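Local coordinates for protein toll (Drosophila melanogaster, PDB 4LXR) that recognises the cleaved, active form of the cytokine Spätzle through its leucine-rich-repeat ectodomain and starts Toll signalling in antifungal defence and dorsal-ventral patterning of the embryo, at residues 440-445 with 463-468; 471-476 with 494-499; 537-542 with 589-594. All blocks are in the same frame, centred on the assembly; numbering follows the deposited sequence.

Contacts 1 and 2 belong to neighbouring turns of the leucine-rich-repeat solenoid and touch through Trp465 and Leu472, their centres about 13 Å apart. Contact 1 is the more buried: a non-regular turn meets the short helix 463-467, and a carboxylate and a hydroxyl bind each other beside two aromatic rings. In contact 2, strand 474-476 meets the approach to strand 499-501, with parallel ladder bonds and leucines on one side and two arginines on the outer side. Contact 3, about 35 Å between centres from contact 1, lies where the first solenoid ends; there a disulfide and a bridging water join the segments, and it is only partly buried.

Contact 1 of 3, residues 440-445 with 463-468; sequences SPFGYM and NDWKNT
Asp464 reaches across to Ser440 with both carboxylate oxygens, taking one bond from the backbone and one from the side chain. Ser440 N gives its hydrogen to Asp464 OD1 at 2.8 Å, arriving from above the carboxylate plane, while Ser440 OG donates to the syn lone pair of Asp464 OD2 at 2.6 Å. The aspartate can do this because its CG sits between its own backbone N and carbonyl carbon (chi1 49°), which places the carboxylate so that both oxygens meet Ser440. Ser440 OG is also an acceptor: Phe442 N binds it at 3.0 Å, closing an ST turn, and Trp465 NE1 adds a weak, bent bond of 3.1 Å. The buried hydroxyl is thus bonded firmly to two partners, with a weak third from Trp465. These residues lie away from the short strands, in the non-strand part of the leucine-rich-repeat solenoid, where helix 463-467 of LRR 13 packs against the turn that follows helix 429-433. Beside the polar cluster, Trp465 brings the NE1 corner of its indole to the edge of the Phe442 ring, in that ring's plane, 3.8 Å from Phe442 CD2. Both rings also rest on Leu451 of strand 450-452. An alanine in place of Asp464 has no carboxylate, and the Ser440 N-H and hydroxyl would probably be left without these partners, the turn less firmly tied to the helix. Gly443 passes close to the same carboxylate, its CA 3.1 Å from Asp464 OD2. Further along, the methyl CG2 of Thr468 lies 3.5 Å from Gly443 O.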
ATOM      1  N   SER A 440      23.823   9.393 -12.512  1.00 35.68           N
ATOM      2  CA  SER A 440      22.713  10.235 -12.079  1.00 37.27           C
ATOM      3  C   SER A 440      23.156  11.162 -10.935  1.00 38.05           C
ATOM      4  O   SER A 440      24.196  10.934 -10.323  1.00 41.96           O
ATOM      5  CB  SER A 440      21.550   9.360 -11.610  1.00 30.79           C
ATOM      6  OG  SER A 440      21.691   9.016 -10.238  1.00 33.58           O
ATOM      7  N   PRO A 441      22.370  12.219 -10.651  1.00 36.68           N
ATOM      8  CA  PRO A 441      22.653  13.099  -9.504  1.00 35.64           C
ATOM      9  C   PRO A 441      22.643  12.363  -8.159  1.00 31.03           C
ATOM     10  O   PRO A 441      23.129  12.886  -7.151  1.00 36.67           O
ATOM     11  CB  PRO A 441      21.500  14.118  -9.548  1.00 33.80           C
ATOM     12  CG  PRO A 441      21.082  14.155 -10.969  1.00 39.75           C
ATOM     13  CD  PRO A 441      21.277  12.747 -11.491  1.00 37.27           C
ATOM     14  N   PHE A 442      22.088  11.158  -8.146  1.00 31.10           N
ATOM     15  CA  PHE A 442      21.965  10.373  -6.922  1.00 33.21           C
ATOM     16  C   PHE A 442      23.222   9.560  -6.639  1.00 36.41           C
ATOM     17  O   PHE A 442      23.321   8.888  -5.608  1.00 36.83           O
ATOM     18  CB  PHE A 442      20.753   9.457  -7.045  1.00 32.72           C
ATOM     19  CG  PHE A 442      19.533  10.164  -7.542  1.00 34.48           C
ATOM     20  CD1 PHE A 442      19.103  11.339  -6.933  1.00 37.21           C
ATOM     21  CD2 PHE A 442      18.846   9.700  -8.646  1.00 37.28           C
ATOM     22  CE1 PHE A 442      17.995  12.014  -7.408  1.00 27.72           C
ATOM     23  CE2 PHE A 442      17.734  10.373  -9.118  1.00 33.70           C
ATOM     24  CZ  PHE A 442      17.309  11.524  -8.495  1.00 24.96           C
ATOM     25  N   GLY A 443      24.183   9.649  -7.558  1.00 32.58           N
ATOM     26  CA  GLY A 443      25.353   8.791  -7.565  1.00 39.39           C
ATOM     27  C   GLY A 443      26.248   8.871  -6.352  1.00 46.23           C
ATOM     28  O   GLY A 443      27.036   7.956  -6.108  1.00 42.75           O
ATOM     29  N   TYR A 444      26.133   9.955  -5.589  1.00 44.21           N
ATOM     30  CA  TYR A 444      26.965  10.139  -4.406  1.00 41.26           C
ATOM     31  C   TYR A 444      26.491   9.245  -3.279  1.00 39.85           C
ATOM     32  O   TYR A 444      27.231   8.957  -2.340  1.00 47.20           O
ATOM     33  CB  TYR A 444      26.966  11.610  -3.958  1.00 44.87           C
ATOM     34  CG  TYR A 444      27.663  12.525  -4.941  1.00 41.67           C
ATOM     35  CD1 TYR A 444      29.049  12.584  -4.998  1.00 49.68           C
ATOM     36  CD2 TYR A 444      26.938  13.312  -5.827  1.00 45.63           C
ATOM     37  CE1 TYR A 444      29.705  13.410  -5.909  1.00 46.95           C
ATOM     38  CE2 TYR A 444      27.585  14.146  -6.747  1.00 51.28           C
ATOM     39  CZ  TYR A 444      28.967  14.187  -6.773  1.00 52.06           C
ATOM     40  OH  TYR A 444      29.622  15.006  -7.666  1.00 62.72           O
ATOM     41  N   MET A 445      25.250   8.794  -3.380  1.00 39.65           N
ATOM     42  CA  MET A 445      24.624   8.108  -2.264  1.00 40.29           C
ATOM     43  C   MET A 445      24.733   6.598  -2.418  1.00 43.63           C
ATOM     44  O   MET A 445      23.741   5.905  -2.669  1.00 41.16           O
ATOM     45  CB  MET A 445      23.179   8.584  -2.088  1.00 32.45           C
ATOM     46  CG  MET A 445      23.118  10.074  -1.812  1.00 34.88           C
ATOM     47  SD  MET A 445      21.470  10.729  -1.509  1.00 35.46           S
ATOM     48  CE  MET A 445      20.788  10.710  -3.166  1.00 25.88           C
ATOM     49  N   ASN A 463      24.201   4.447 -14.584  1.00 36.58           N
ATOM     50  CA  ASN A 463      25.337   3.637 -14.139  1.00 44.45           C
ATOM     51  C   ASN A 463      25.424   3.443 -12.629  1.00 49.12           C
ATOM     52  O   ASN A 463      25.659   2.329 -12.151  1.00 51.22           O
ATOM     53  CB  ASN A 463      26.653   4.227 -14.656  1.00 46.69           C
ATOM     54  CG  ASN A 463      27.871   3.510 -14.101  1.00 52.91           C
ATOM     55  OD1 ASN A 463      28.261   2.451 -14.590  1.00 51.45           O
ATOM     56  ND2 ASN A 463      28.479   4.087 -13.069  1.00 55.29           N
ATOM     57  N   ASP A 464      25.247   4.526 -11.879  1.00 47.42           N
ATOM     58  CA  ASP A 464      25.377   4.448 -10.429  1.00 45.52           C
ATOM     59  C   ASP A 464      24.325   3.540  -9.805  1.00 44.18           C
ATOM     60  O   ASP A 464      24.588   2.920  -8.776  1.00 47.18           O
ATOM     61  CB  ASP A 464      25.344   5.838  -9.783  1.00 44.62           C
ATOM     62  CG  ASP A 464      24.189   6.684 -10.276  1.00 43.34           C
ATOM     63  OD1 ASP A 464      24.006   6.788 -11.513  1.00 43.35           O
ATOM     64  OD2 ASP A 464      23.469   7.247  -9.422  1.00 39.75           O
ATOM     65  N   TRP A 465      23.149   3.448 -10.427  1.00 42.79           N
ATOM     66  CA  TRP A 465      22.073   2.621  -9.870  1.00 40.90           C
ATOM     67  C   TRP A 465      22.471   1.152  -9.923  1.00 43.31           C
ATOM     68  O   TRP A 465      22.049   0.349  -9.087  1.00 46.20           O
ATOM     69  CB  TRP A 465      20.742   2.833 -10.609  1.00 39.55           C
ATOM     70  CG  TRP A 465      20.250   4.264 -10.634  1.00 36.60           C
ATOM     71  CD1 TRP A 465      20.686   5.297  -9.856  1.00 32.43           C
ATOM     72  CD2 TRP A 465      19.235   4.807 -11.490  1.00 31.12           C
ATOM     73  NE1 TRP A 465      20.013   6.451 -10.181  1.00 36.45           N
ATOM     74  CE2 TRP A 465      19.115   6.176 -11.180  1.00 34.54           C
ATOM     75  CE3 TRP A 465      18.422   4.270 -12.492  1.00 32.42           C
ATOM     76  CZ2 TRP A 465      18.214   7.016 -11.837  1.00 31.49           C
ATOM     77  CZ3 TRP A 465      17.532   5.107 -13.152  1.00 30.67           C
ATOM     78  CH2 TRP A 465      17.432   6.463 -12.817  1.00 31.39           C
ATOM     79  N   LYS A 466      23.292   0.803 -10.909  1.00 39.08           N
ATOM     80  CA  LYS A 466      23.708  -0.584 -11.085  1.00 42.39           C
ATOM     81  C   LYS A 466      24.985  -0.889 -10.315  1.00 44.75           C
ATOM     82  O   LYS A 466      25.150  -1.984  -9.777  1.00 51.50           O
ATOM     83  CB  LYS A 466      23.942  -0.900 -12.570  1.00 40.88           C
ATOM     84  CG  LYS A 466      22.703  -0.893 -13.455  1.00 41.70           C
ATOM     85  CD  LYS A 466      23.082  -1.225 -14.900  1.00 47.52           C
ATOM     86  CE  LYS A 466      24.061  -0.188 -15.443  1.00 46.27           C
ATOM     87  NZ  LYS A 466      24.306  -0.291 -16.896  1.00 40.97           N
ATOM     88  N   ASN A 467      25.900   0.074 -10.283  1.00 46.92           N
ATOM     89  CA  ASN A 467      27.271  -0.223  -9.881  1.00 52.23           C
ATOM     90  C   ASN A 467      27.762   0.502  -8.638  1.00 54.52           C
ATOM     91  O   ASN A 467      28.766   0.105  -8.050  1.00 59.29           O
ATOM     92  CB  ASN A 467      28.224   0.043 -11.045  1.00 48.59           C
ATOM     93  CG  ASN A 467      27.913  -0.817 -12.252  1.00 51.12           C
ATOM     94  OD1 ASN A 467      27.709  -2.028 -12.132  1.00 51.81           O
ATOM     95  ND2 ASN A 467      27.866  -0.194 -13.426  1.00 44.11           N
ATOM     96  N   THR A 468      27.056   1.551  -8.230  1.00 42.81           N
ATOM     97  CA  THR A 468      27.507   2.342  -7.094  1.00 42.07           C
ATOM     98  C   THR A 468      26.626   2.081  -5.878  1.00 45.41           C
ATOM     99  O   THR A 468      27.101   2.061  -4.752  1.00 48.84           O
ATOM    100  CB  THR A 468      27.534   3.850  -7.430  1.00 52.19           C
ATOM    101  OG1 THR A 468      28.316   4.068  -8.609  1.00 54.99           O
ATOM    102  CG2 THR A 468      28.134   4.649  -6.283  1.00 57.30           C
TER

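Contact 2 of 3, residues 471-476 with 494-499; sequences QLRELD and SQNRLH
Leu498 pushes its CD1 methyl into the inner side of this contact, 3.8 Å from Leu472 CG and 4.2 Å from Leu475 CB. Phe492, from the neighbouring loop, touches both Leu475 and Leu498. Packing here is close, and the main chain is matched to it: His499 N donates to Arg473 O and Leu475 N to His499 O, each at 2.9 Å, so that one residue of the 494-499 segment is bonded through both its N and its O in parallel-ladder fashion. This is the concave ladder of a leucine-rich-repeat solenoid, strand 474-476 of LRR 14 lying next to strand 499-501 of LRR 15. At the start of the ladder, side chains take over from backbone. Ser494 OG donates to Leu472 O, and Asn496 ND2 makes a nearly straight bond of 2.7 Å to Gln471 O, which lies in the amide plane of Asn496. A firm link at the rim comes from Arg473, which bends at chi2 and chi3 (68° and 63°) to curl back across Asn496 and grips that residue side-on: NE binds Asn496 O at 2.8 Å and NH2 binds Asn496 OD1 at 3.0 Å. The loose side belongs to the exposed residues Gln471, whose CB points away from 494-499, and Arg497. The guanidinium of Arg497 lies over one face of Arg473, offset toward the rim, the two planes 39° apart and the NH1 atoms unbonded to one another. Two like charges so near would probably repel, but the in-plane edge of Arg473 is spent on two oxygens of Asn496, which is likely to offset part of that cost and to fix how Arg473 is turned.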
ATOM      1  N   GLN A 471      23.813  -1.303  -1.933  1.00 63.20           N
ATOM      2  CA  GLN A 471      22.875  -1.649  -0.867  1.00 63.27           C
ATOM      3  C   GLN A 471      21.414  -1.421  -1.280  1.00 54.52           C
ATOM      4  O   GLN A 471      20.504  -1.651  -0.488  1.00 56.53           O
ATOM      5  CB  GLN A 471      23.199  -0.862   0.409  1.00 59.50           C
ATOM      6  CG  GLN A 471      24.592  -1.115   0.980  1.00 66.66           C
ATOM      7  CD  GLN A 471      24.705  -2.464   1.660  1.00 76.52           C
ATOM      8  OE1 GLN A 471      23.904  -2.800   2.534  1.00 80.11           O
ATOM      9  NE2 GLN A 471      25.700  -3.250   1.261  1.00 84.19           N
ATOM     10  N   LEU A 472      21.197  -0.989  -2.521  1.00 42.84           N
ATOM     11  CA  LEU A 472      19.852  -0.642  -2.995  1.00 41.43           C
ATOM     12  C   LEU A 472      18.860  -1.791  -2.833  1.00 48.74           C
ATOM     13  O   LEU A 472      19.123  -2.915  -3.263  1.00 49.77           O
ATOM     14  CB  LEU A 472      19.893  -0.168  -4.453  1.00 39.29           C
ATOM     15  CG  LEU A 472      18.743   0.717  -4.935  1.00 42.54           C
ATOM     16  CD1 LEU A 472      18.708   2.034  -4.155  1.00 33.58           C
ATOM     17  CD2 LEU A 472      18.854   0.991  -6.425  1.00 45.65           C
ATOM     18  N   ARG A 473      17.723  -1.504  -2.201  1.00 43.90           N
ATOM     19  CA  ARG A 473      16.717  -2.523  -1.908  1.00 42.01           C
ATOM     20  C   ARG A 473      15.519  -2.389  -2.830  1.00 41.64           C
ATOM     21  O   ARG A 473      14.933  -3.386  -3.256  1.00 43.57           O
ATOM     22  CB  ARG A 473      16.262  -2.412  -0.456  1.00 51.00           C
ATOM     23  CG  ARG A 473      14.987  -3.175  -0.122  1.00 55.25           C
ATOM     24  CD  ARG A 473      15.177  -4.688  -0.193  1.00 60.69           C
ATOM     25  NE  ARG A 473      16.147  -5.171   0.784  1.00 64.44           N
ATOM     26  CZ  ARG A 473      15.848  -5.498   2.038  1.00 67.51           C
ATOM     27  NH1 ARG A 473      14.600  -5.385   2.472  1.00 72.34           N
ATOM     28  NH2 ARG A 473      16.795  -5.930   2.860  1.00 63.01           N
ATOM     29  N   GLU A 474      15.166  -1.146  -3.142  1.00 42.55           N
ATOM     30  CA  GLU A 474      13.982  -0.856  -3.933  1.00 39.30           C
ATOM     31  C   GLU A 474      14.293   0.239  -4.953  1.00 40.01           C
ATOM     32  O   GLU A 474      14.804   1.306  -4.605  1.00 37.42           O
ATOM     33  CB  GLU A 474      12.835  -0.441  -3.015  1.00 50.41           C
ATOM     34  CG  GLU A 474      11.649   0.188  -3.725  1.00 67.68           C
ATOM     35  CD  GLU A 474      10.576  -0.819  -4.087  1.00 77.58           C
ATOM     36  OE1 GLU A 474      10.608  -1.938  -3.529  1.00 83.25           O
ATOM     37  OE2 GLU A 474       9.703  -0.491  -4.927  1.00 76.29           O
ATOM     38  N   LEU A 475      14.015  -0.047  -6.221  1.00 43.65           N
ATOM     39  CA  LEU A 475      14.217   0.914  -7.297  1.00 44.34           C
ATOM     40  C   LEU A 475      12.972   0.977  -8.180  1.00 42.57           C
ATOM     41  O   LEU A 475      12.798   0.159  -9.081  1.00 44.61           O
ATOM     42  CB  LEU A 475      15.446   0.527  -8.130  1.00 41.49           C
ATOM     43  CG  LEU A 475      15.718   1.359  -9.381  1.00 35.62           C
ATOM     44  CD1 LEU A 475      15.928   2.830  -9.045  1.00 35.09           C
ATOM     45  CD2 LEU A 475      16.914   0.808 -10.149  1.00 38.02           C
ATOM     46  N   ASP A 476      12.106   1.954  -7.927  1.00 40.11           N
ATOM     47  CA  ASP A 476      10.844   2.042  -8.654  1.00 37.27           C
ATOM     48  C   ASP A 476      10.957   2.917  -9.887  1.00 38.15           C
ATOM     49  O   ASP A 476      10.977   4.147  -9.780  1.00 35.02           O
ATOM     50  CB  ASP A 476       9.723   2.561  -7.754  1.00 32.80           C
ATOM     51  CG  ASP A 476       8.351   2.317  -8.342  1.00 36.27           C
ATOM     52  OD1 ASP A 476       8.242   2.151  -9.583  1.00 38.38           O
ATOM     53  OD2 ASP A 476       7.380   2.275  -7.568  1.00 39.21           O
ATOM     54  N   SER A 494      23.760  -4.816  -6.672  1.00 61.56           N
ATOM     55  CA  SER A 494      23.364  -4.804  -5.262  1.00 64.68           C
ATOM     56  C   SER A 494      23.096  -6.199  -4.673  1.00 61.89           C
ATOM     57  O   SER A 494      22.449  -7.044  -5.293  1.00 51.58           O
ATOM     58  CB  SER A 494      22.153  -3.896  -5.041  1.00 61.71           C
ATOM     59  OG  SER A 494      21.675  -4.046  -3.718  1.00 64.78           O
ATOM     60  N   GLN A 495      23.578  -6.413  -3.452  1.00 65.99           N
ATOM     61  CA  GLN A 495      23.462  -7.708  -2.791  1.00 74.03           C
ATOM     62  C   GLN A 495      22.437  -7.679  -1.662  1.00 73.78           C
ATOM     63  O   GLN A 495      22.453  -8.535  -0.778  1.00 77.57           O
ATOM     64  CB  GLN A 495      24.827  -8.144  -2.248  1.00 77.77           C
ATOM     65  CG  GLN A 495      25.744  -8.789  -3.284  1.00 78.38           C
ATOM     66  CD  GLN A 495      25.618 -10.306  -3.300  1.00 87.48           C
ATOM     67  OE1 GLN A 495      24.521 -10.851  -3.429  1.00 92.14           O
ATOM     68  NE2 GLN A 495      26.746 -10.997  -3.152  1.00 86.45           N
ATOM     69  N   ASN A 496      21.545  -6.694  -1.712  1.00 68.27           N
ATOM     70  CA  ASN A 496      20.567  -6.448  -0.657  1.00 60.70           C
ATOM     71  C   ASN A 496      19.134  -6.643  -1.162  1.00 60.93           C
ATOM     72  O   ASN A 496      18.279  -5.791  -0.965  1.00 48.24           O
ATOM     73  CB  ASN A 496      20.756  -5.026  -0.115  1.00 60.20           C
ATOM     74  CG  ASN A 496      19.919  -4.743   1.130  1.00 61.16           C
ATOM     75  OD1 ASN A 496      19.571  -5.651   1.888  1.00 58.93           O
ATOM     76  ND2 ASN A 496      19.592  -3.470   1.340  1.00 52.10           N
ATOM     77  N   ARG A 497      18.893  -7.767  -1.832  1.00 65.50           N
ATOM     78  CA  ARG A 497      17.552  -8.162  -2.283  1.00 61.33           C
ATOM     79  C   ARG A 497      16.858  -7.102  -3.132  1.00 59.66           C
ATOM     80  O   ARG A 497      15.699  -6.764  -2.898  1.00 54.64           O
ATOM     81  CB  ARG A 497      16.667  -8.578  -1.098  1.00 62.97           C
ATOM     82  CG  ARG A 497      17.242  -9.742  -0.277  1.00 74.26           C
ATOM     83  CD  ARG A 497      16.157 -10.571   0.405  1.00 81.43           C
ATOM     84  NE  ARG A 497      15.195  -9.739   1.126  1.00 90.57           N
ATOM     85  CZ  ARG A 497      15.325  -9.358   2.395  1.00 94.02           C
ATOM     86  NH1 ARG A 497      14.391  -8.599   2.956  1.00 93.90           N
ATOM     87  NH2 ARG A 497      16.383  -9.731   3.105  1.00 93.42           N
ATOM     88  N   LEU A 498      17.575  -6.603  -4.135  1.00 57.01           N
ATOM     89  CA  LEU A 498      17.085  -5.509  -4.952  1.00 47.46           C
ATOM     90  C   LEU A 498      15.874  -5.896  -5.790  1.00 55.54           C
ATOM     91  O   LEU A 498      15.890  -6.891  -6.527  1.00 57.16           O
ATOM     92  CB  LEU A 498      18.194  -4.950  -5.857  1.00 45.27           C
ATOM     93  CG  LEU A 498      17.771  -3.774  -6.752  1.00 45.18           C
ATOM     94  CD1 LEU A 498      17.188  -2.603  -5.929  1.00 39.43           C
ATOM     95  CD2 LEU A 498      18.931  -3.305  -7.623  1.00 43.63           C
ATOM     96  N   HIS A 499      14.825  -5.091  -5.654  1.00 52.00           N
ATOM     97  CA  HIS A 499      13.637  -5.196  -6.477  1.00 43.73           C
ATOM     98  C   HIS A 499      13.471  -3.931  -7.319  1.00 48.88           C
ATOM     99  O   HIS A 499      13.383  -2.812  -6.794  1.00 50.25           O
ATOM    100  CB  HIS A 499      12.403  -5.416  -5.610  1.00 44.99           C
ATOM    101  CG  HIS A 499      12.276  -6.812  -5.083  1.00 47.75           C
ATOM    102  ND1 HIS A 499      13.007  -7.271  -4.008  1.00 58.32           N
ATOM    103  CD2 HIS A 499      11.498  -7.848  -5.478  1.00 63.75           C
ATOM    104  CE1 HIS A 499      12.683  -8.530  -3.762  1.00 55.75           C
ATOM    105  NE2 HIS A 499      11.770  -8.905  -4.642  1.00 60.00           N
TER

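Contact 3 of 3, residues 537-542 with 589-594; sequences VCDCTI and LICPLD
Cys540 holds SG between its backbone N and carbonyl carbon (chi1 63°), whereas Cys591 points SG away from its carbonyl carbon and beside its N (chi1 -71°); these opposite settings bring the two sulfurs together as a disulfide with Cys540 SG 2.0 Å from Cys591 SG. Its chi3 of -106° gives a left-handed twist a little beyond perpendicular. Asp539 lies alongside the bridge, its CB 3.6 Å from Cys591 SG and 3.2 Å from Ile590 O. Its carboxylate also serves its own segment: Thr541 N donates to Asp539 OD1 at 3.1 Å from above the carboxylate plane, an Asx turn that shapes the chain just before helix 543-549. On the buried side, Leu589 has the largest surface covered by the contact. It lays CB against Asp539 O at 3.5 Å and sends its two methyls to different neighbours, CD2 to Cys538 CB and CD1 to Ile542 CG1, each at 4.2 Å, with Ile584 also packed against Leu589. A water links the segments as well, accepting from Ile590 N at 3.0 Å and donating to Cys538 O. Cys538 carries a second disulfide, to Cys570, and strand 590-592 pairs antiparallel with strand 609-613 of the LRRNT cap. Two disulfides drawn from a Cys-x-Cys pair, tied to later cysteines around a short helix, are the signature of the LRRCT module that caps a leucine-rich-repeat solenoid.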
ATOM      1  N   VAL A 537       7.053  -5.272 -28.712  1.00 44.05           N
ATOM      2  CA  VAL A 537       6.896  -5.677 -30.107  1.00 50.45           C
ATOM      3  C   VAL A 537       7.470  -7.087 -30.257  1.00 51.57           C
ATOM      4  O   VAL A 537       8.676  -7.294 -30.107  1.00 51.04           O
ATOM      5  CB  VAL A 537       7.600  -4.702 -31.091  1.00 43.93           C
ATOM      6  CG1 VAL A 537       7.615  -5.283 -32.502  1.00 42.51           C
ATOM      7  CG2 VAL A 537       6.917  -3.329 -31.089  1.00 38.26           C
ATOM      8  N   CYS A 538       6.601  -8.058 -30.515  1.00 48.79           N
ATOM      9  CA  CYS A 538       7.028  -9.452 -30.592  1.00 53.28           C
ATOM     10  C   CYS A 538       7.411  -9.869 -32.009  1.00 52.37           C
ATOM     11  O   CYS A 538       6.641 -10.529 -32.709  1.00 53.05           O
ATOM     12  CB  CYS A 538       5.956 -10.374 -30.023  1.00 58.16           C
ATOM     13  SG  CYS A 538       5.638 -10.081 -28.272  1.00 61.91           S
ATOM     14  N   ASP A 539       8.608  -9.456 -32.415  1.00 49.82           N
ATOM     15  CA  ASP A 539       9.172  -9.805 -33.707  1.00 49.22           C
ATOM     16  C   ASP A 539      10.461 -10.611 -33.519  1.00 51.01           C
ATOM     17  O   ASP A 539      10.800 -10.990 -32.395  1.00 56.50           O
ATOM     18  CB  ASP A 539       9.376  -8.559 -34.594  1.00 42.71           C
ATOM     19  CG  ASP A 539      10.281  -7.500 -33.964  1.00 41.00           C
ATOM     20  OD1 ASP A 539      11.053  -7.802 -33.032  1.00 47.61           O
ATOM     21  OD2 ASP A 539      10.227  -6.341 -34.428  1.00 44.20           O
ATOM     22  N   CYS A 540      11.173 -10.882 -34.608  1.00 46.18           N
ATOM     23  CA  CYS A 540      12.364 -11.727 -34.546  1.00 44.82           C
ATOM     24  C   CYS A 540      13.448 -11.204 -33.590  1.00 43.73           C
ATOM     25  O   CYS A 540      14.380 -11.937 -33.234  1.00 44.28           O
ATOM     26  CB  CYS A 540      12.943 -11.927 -35.948  1.00 44.87           C
ATOM     27  SG  CYS A 540      13.512 -10.410 -36.740  1.00 56.90           S
ATOM     28  N   THR A 541      13.314  -9.948 -33.156  1.00 42.29           N
ATOM     29  CA  THR A 541      14.369  -9.293 -32.371  1.00 44.15           C
ATOM     30  C   THR A 541      14.342  -9.622 -30.875  1.00 48.73           C
ATOM     31  O   THR A 541      15.281  -9.284 -30.150  1.00 48.28           O
ATOM     32  CB  THR A 541      14.380  -7.745 -32.567  1.00 50.03           C
ATOM     33  OG1 THR A 541      13.201  -7.174 -31.990  1.00 44.23           O
ATOM     34  CG2 THR A 541      14.432  -7.389 -34.045  1.00 47.01           C
ATOM     35  N   ILE A 542      13.283 -10.281 -30.413  1.00 42.75           N
ATOM     36  CA  ILE A 542      13.173 -10.608 -28.996  1.00 43.33           C
ATOM     37  C   ILE A 542      13.307 -12.098 -28.753  1.00 49.27           C
ATOM     38  O   ILE A 542      12.904 -12.598 -27.693  1.00 51.72           O
ATOM     39  CB  ILE A 542      11.850 -10.095 -28.360  1.00 49.37           C
ATOM     40  CG1 ILE A 542      10.642 -10.834 -28.930  1.00 44.73           C
ATOM     41  CG2 ILE A 542      11.705  -8.590 -28.553  1.00 44.01           C
ATOM     42  CD1 ILE A 542       9.395 -10.686 -28.094  1.00 45.28           C
ATOM     43  N   LEU A 589       8.222 -15.688 -34.094  1.00 61.61           N
ATOM     44  CA  LEU A 589       8.826 -14.366 -34.018  1.00 57.00           C
ATOM     45  C   LEU A 589       9.458 -14.015 -35.351  1.00 56.36           C
ATOM     46  O   LEU A 589      10.537 -14.500 -35.677  1.00 60.69           O
ATOM     47  CB  LEU A 589       9.879 -14.332 -32.917  1.00 51.74           C
ATOM     48  CG  LEU A 589       9.379 -14.697 -31.516  1.00 50.84           C
ATOM     49  CD1 LEU A 589      10.539 -14.733 -30.546  1.00 50.63           C
ATOM     50  CD2 LEU A 589       8.325 -13.711 -31.042  1.00 49.63           C
ATOM     51  N   ILE A 590       8.786 -13.176 -36.130  1.00 55.07           N
ATOM     52  CA  ILE A 590       9.280 -12.863 -37.462  1.00 57.33           C
ATOM     53  C   ILE A 590       9.475 -11.374 -37.722  1.00 58.97           C
ATOM     54  O   ILE A 590       8.822 -10.520 -37.118  1.00 59.57           O
ATOM     55  CB  ILE A 590       8.377 -13.463 -38.561  1.00 51.49           C
ATOM     56  CG1 ILE A 590       6.969 -12.864 -38.482  1.00 51.26           C
ATOM     57  CG2 ILE A 590       8.362 -15.001 -38.462  1.00 51.20           C
ATOM     58  CD1 ILE A 590       6.061 -13.285 -39.635  1.00 50.94           C
ATOM     59  N   CYS A 591      10.401 -11.081 -38.625  1.00 56.81           N
ATOM     60  CA  CYS A 591      10.609  -9.726 -39.108  1.00 55.33           C
ATOM     61  C   CYS A 591      10.452  -9.704 -40.628  1.00 60.15           C
ATOM     62  O   CYS A 591      11.131 -10.448 -41.337  1.00 58.56           O
ATOM     63  CB  CYS A 591      11.993  -9.219 -38.699  1.00 53.32           C
ATOM     64  SG  CYS A 591      12.169  -8.877 -36.916  1.00 54.20           S
ATOM     65  N   PRO A 592       9.541  -8.863 -41.133  1.00 64.91           N
ATOM     66  CA  PRO A 592       9.301  -8.753 -42.577  1.00 64.23           C
ATOM     67  C   PRO A 592      10.551  -8.355 -43.371  1.00 63.22           C
ATOM     68  O   PRO A 592      11.484  -7.766 -42.831  1.00 52.65           O
ATOM     69  CB  PRO A 592       8.241  -7.647 -42.671  1.00 66.25           C
ATOM     70  CG  PRO A 592       7.541  -7.677 -41.345  1.00 66.76           C
ATOM     71  CD  PRO A 592       8.599  -8.045 -40.346  1.00 65.97           C
ATOM     72  N   LEU A 593      10.567  -8.722 -44.646  1.00 71.93           N
ATOM     73  CA  LEU A 593      11.581  -8.268 -45.588  1.00 76.22           C
ATOM     74  C   LEU A 593      10.856  -7.467 -46.663  1.00 82.51           C
ATOM     75  O   LEU A 593      10.072  -8.011 -47.446  1.00 85.58           O
ATOM     76  CB  LEU A 593      12.333  -9.455 -46.209  1.00 72.66           C
ATOM     77  CG  LEU A 593      13.256  -9.148 -47.397  1.00 72.84           C
ATOM     78  CD1 LEU A 593      14.393  -8.224 -46.991  1.00 74.28           C
ATOM     79  CD2 LEU A 593      13.798 -10.418 -48.021  1.00 77.36           C
ATOM     80  N   ASP A 594      11.119  -6.169 -46.692  1.00 82.91           N
ATOM     81  CA  ASP A 594      10.352  -5.253 -47.526  1.00 84.52           C
ATOM     82  C   ASP A 594      10.636  -5.358 -49.026  1.00 83.07           C
ATOM     83  O   ASP A 594      11.687  -5.851 -49.443  1.00 73.94           O
ATOM     84  CB  ASP A 594      10.597  -3.835 -47.040  1.00 87.46           C
ATOM     85  CG  ASP A 594      10.697  -3.764 -45.535  1.00 94.54           C
ATOM     86  OD1 ASP A 594       9.695  -3.396 -44.885  1.00 95.93           O
ATOM     87  OD2 ASP A 594      11.775  -4.105 -45.004  1.00 97.11           O
TER
HETATM   88  O   HOH W   1       6.451 -11.862 -34.791  1.00 43.56           O